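Local atomic coordinates of sterol regulatory element-binding protein cleavage-activating protein (Schizosaccharomyces pombe, PDB entry 4YHC), a protein that acts as an escort protein required for processing of the transcription factor precursor Sre1 when sterol or oxygen is low. Residues N279-V284 with Y312-K317. The protein carries 9 engineered substitutions. Sequence-based numbering, arbitrary orientation.
Sequences NGQFRV and YIILNK
Arg283 runs extended from CG to NE, with CG anti to its carbonyl carbon (chi1 -56°), and Tyr312 has CG between its backbone N and carbonyl carbon (chi1 62°); this lays the Arg283 chain across one face of the Tyr312 ring. The setting is an antiparallel strand pair with a classic beta bulge in the WD40 domain. Arg283 CD lies over that ring face, 3.5 Å from Tyr312 CE1. The guanidinium and ring planes are 21° apart, and Tyr312 OH sits over the guanidinium centre. Arg283 also grips Gln281 OE1 side-on, through NE at 2.7 Å and through NH2. The NE bond lies in the carbonyl plane; NH2 comes from above it. These two bonds restrain the turn of the amide, and Ile314 CD1 packs 3.5 Å from Gln281 CD. Arg283 NH1 forms salt bridges with Asp329 and Asp331. A methionine in place of Arg283 would probably leave these aspartates without this cationic mate and Gln281 free to turn. On the face bearing Phe282 and Val284, Val284 CG2 meets Leu315 CG. At the bulge, Leu315 and Asn316 both face Phe282. Phe282 N donates to Asn316 O at 2.9 Å, while Phe282 O accepts from Leu315 N at 2.9 Å, almost straight in line with its C=O bond.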
loop_
_atom_site.group_PDB
_atom_site.type_symbol
_atom_site.label_atom_id
_atom_site.label_comp_id
_atom_site.label_asym_id
_atom_site.label_seq_id
_atom_site.Cartn_x
_atom_site.Cartn_y
_atom_site.Cartn_z
ATOM N N ASN A 279 1.651 -22.091 -15.480
ATOM C CA ASN A 279 0.632 -22.648 -16.364
ATOM C C ASN A 279 -0.707 -22.020 -16.193
ATOM O O ASN A 279 -1.715 -22.729 -15.971
ATOM C CB ASN A 279 0.518 -24.156 -16.088
ATOM C CG ASN A 279 -0.393 -24.880 -17.069
ATOM O OD1 ASN A 279 -0.733 -24.375 -18.154
ATOM N ND2 ASN A 279 -0.817 -26.091 -16.673
ATOM N N GLY A 280 -0.762 -20.703 -16.315
ATOM C CA GLY A 280 -2.049 -20.003 -16.303
ATOM C C GLY A 280 -2.631 -19.756 -14.917
ATOM O O GLY A 280 -3.633 -19.110 -14.786
ATOM N N GLN A 281 -1.901 -20.144 -13.899
ATOM C CA GLN A 281 -2.337 -20.059 -12.489
ATOM C C GLN A 281 -1.540 -19.043 -11.706
ATOM O O GLN A 281 -0.306 -19.166 -11.597
ATOM C CB GLN A 281 -2.080 -21.393 -11.768
ATOM C CG GLN A 281 -2.876 -22.533 -12.348
ATOM C CD GLN A 281 -2.648 -23.836 -11.667
ATOM O OE1 GLN A 281 -1.739 -24.017 -10.847
ATOM N NE2 GLN A 281 -3.452 -24.788 -12.046
ATOM N N PHE A 282 -2.227 -18.082 -11.108
ATOM C CA PHE A 282 -1.589 -17.204 -10.151
ATOM C C PHE A 282 -1.557 -17.899 -8.804
ATOM O O PHE A 282 -2.613 -18.115 -8.132
ATOM C CB PHE A 282 -2.256 -15.863 -10.133
ATOM C CG PHE A 282 -1.472 -14.819 -9.376
ATOM C CD1 PHE A 282 -1.484 -14.792 -8.023
ATOM C CD2 PHE A 282 -0.761 -13.853 -10.062
ATOM C CE1 PHE A 282 -0.720 -13.869 -7.320
ATOM C CE2 PHE A 282 0.020 -12.910 -9.383
ATOM C CZ PHE A 282 0.050 -12.952 -8.005
ATOM N N ARG A 283 -0.372 -18.276 -8.375
ATOM C CA ARG A 283 -0.227 -19.059 -7.148
ATOM C C ARG A 283 0.435 -18.248 -6.050
ATOM O O ARG A 283 1.284 -17.404 -6.350
ATOM C CB ARG A 283 0.563 -20.319 -7.359
ATOM C CG ARG A 283 0.039 -21.276 -8.433
ATOM C CD ARG A 283 1.049 -22.407 -8.576
ATOM N NE ARG A 283 0.616 -23.401 -9.574
ATOM C CZ ARG A 283 1.426 -24.371 -10.059
ATOM N NH1 ARG A 283 2.651 -24.545 -9.579
ATOM N NH2 ARG A 283 0.954 -25.237 -10.934
ATOM N N VAL A 284 -0.039 -18.443 -4.814
ATOM C CA VAL A 284 0.536 -17.855 -3.608
ATOM C C VAL A 284 0.670 -18.866 -2.519
ATOM O O VAL A 284 -0.054 -19.874 -2.499
ATOM C CB VAL A 284 -0.327 -16.643 -3.094
ATOM C CG1 VAL A 284 -0.484 -15.643 -4.206
ATOM C CG2 VAL A 284 -1.693 -17.108 -2.558
ATOM N N TYR A 312 0.359 -24.506 -1.606
ATOM C CA TYR A 312 0.044 -23.207 -2.179
ATOM C C TYR A 312 -1.398 -23.130 -2.503
ATOM O O TYR A 312 -2.091 -24.121 -2.506
ATOM C CB TYR A 312 0.856 -22.991 -3.477
ATOM C CG TYR A 312 0.572 -23.969 -4.563
ATOM C CD1 TYR A 312 -0.414 -23.744 -5.492
ATOM C CD2 TYR A 312 1.340 -25.141 -4.680
ATOM C CE1 TYR A 312 -0.675 -24.650 -6.508
ATOM C CE2 TYR A 312 1.114 -26.046 -5.710
ATOM C CZ TYR A 312 0.116 -25.810 -6.598
ATOM O OH TYR A 312 -0.114 -26.706 -7.588
ATOM N N ILE A 313 -1.830 -21.949 -2.873
ATOM C CA ILE A 313 -3.198 -21.662 -3.182
ATOM C C ILE A 313 -3.199 -21.086 -4.521
ATOM O O ILE A 313 -2.357 -20.172 -4.806
ATOM C CB ILE A 313 -3.620 -20.570 -2.167
ATOM C CG1 ILE A 313 -3.514 -21.110 -0.750
ATOM C CG2 ILE A 313 -4.968 -19.966 -2.429
ATOM C CD1 ILE A 313 -3.375 -19.998 0.294
ATOM N N ILE A 314 -4.155 -21.494 -5.352
ATOM C CA ILE A 314 -4.372 -20.881 -6.608
ATOM C C ILE A 314 -5.398 -19.787 -6.420
ATOM O O ILE A 314 -6.563 -20.106 -6.223
ATOM C CB ILE A 314 -4.891 -21.908 -7.651
ATOM C CG1 ILE A 314 -3.830 -22.935 -7.972
ATOM C CG2 ILE A 314 -5.393 -21.220 -8.907
ATOM C CD1 ILE A 314 -4.402 -24.193 -8.622
ATOM N N LEU A 315 -4.956 -18.499 -6.504
ATOM C CA LEU A 315 -5.804 -17.342 -6.368
ATOM C C LEU A 315 -6.565 -17.002 -7.587
ATOM O O LEU A 315 -7.617 -16.439 -7.489
ATOM C CB LEU A 315 -5.004 -16.058 -6.066
ATOM C CG LEU A 315 -4.620 -15.611 -4.681
ATOM C CD1 LEU A 315 -4.141 -14.137 -4.770
ATOM C CD2 LEU A 315 -5.754 -15.848 -3.694
ATOM N N ASN A 316 -6.023 -17.222 -8.768
ATOM C CA ASN A 316 -6.764 -16.886 -9.941
ATOM C C ASN A 316 -6.160 -17.645 -11.146
ATOM O O ASN A 316 -5.091 -18.231 -11.016
ATOM C CB ASN A 316 -6.781 -15.369 -10.187
ATOM C CG ASN A 316 -7.846 -14.942 -11.156
ATOM O OD1 ASN A 316 -8.716 -15.752 -11.551
ATOM N ND2 ASN A 316 -7.802 -13.665 -11.566
ATOM N N LYS A 317 -6.892 -17.695 -12.245
ATOM C CA LYS A 317 -6.397 -18.413 -13.428
ATOM C C LYS A 317 -6.684 -17.552 -14.612
ATOM O O LYS A 317 -7.720 -16.915 -14.644
ATOM C CB LYS A 317 -7.054 -19.804 -13.608
ATOM C CG LYS A 317 -6.802 -20.765 -12.473
ATOM C CD LYS A 317 -6.921 -22.226 -12.835
ATOM C CE LYS A 317 -8.349 -22.703 -12.817
ATOM N NZ LYS A 317 -8.515 -24.012 -13.555
#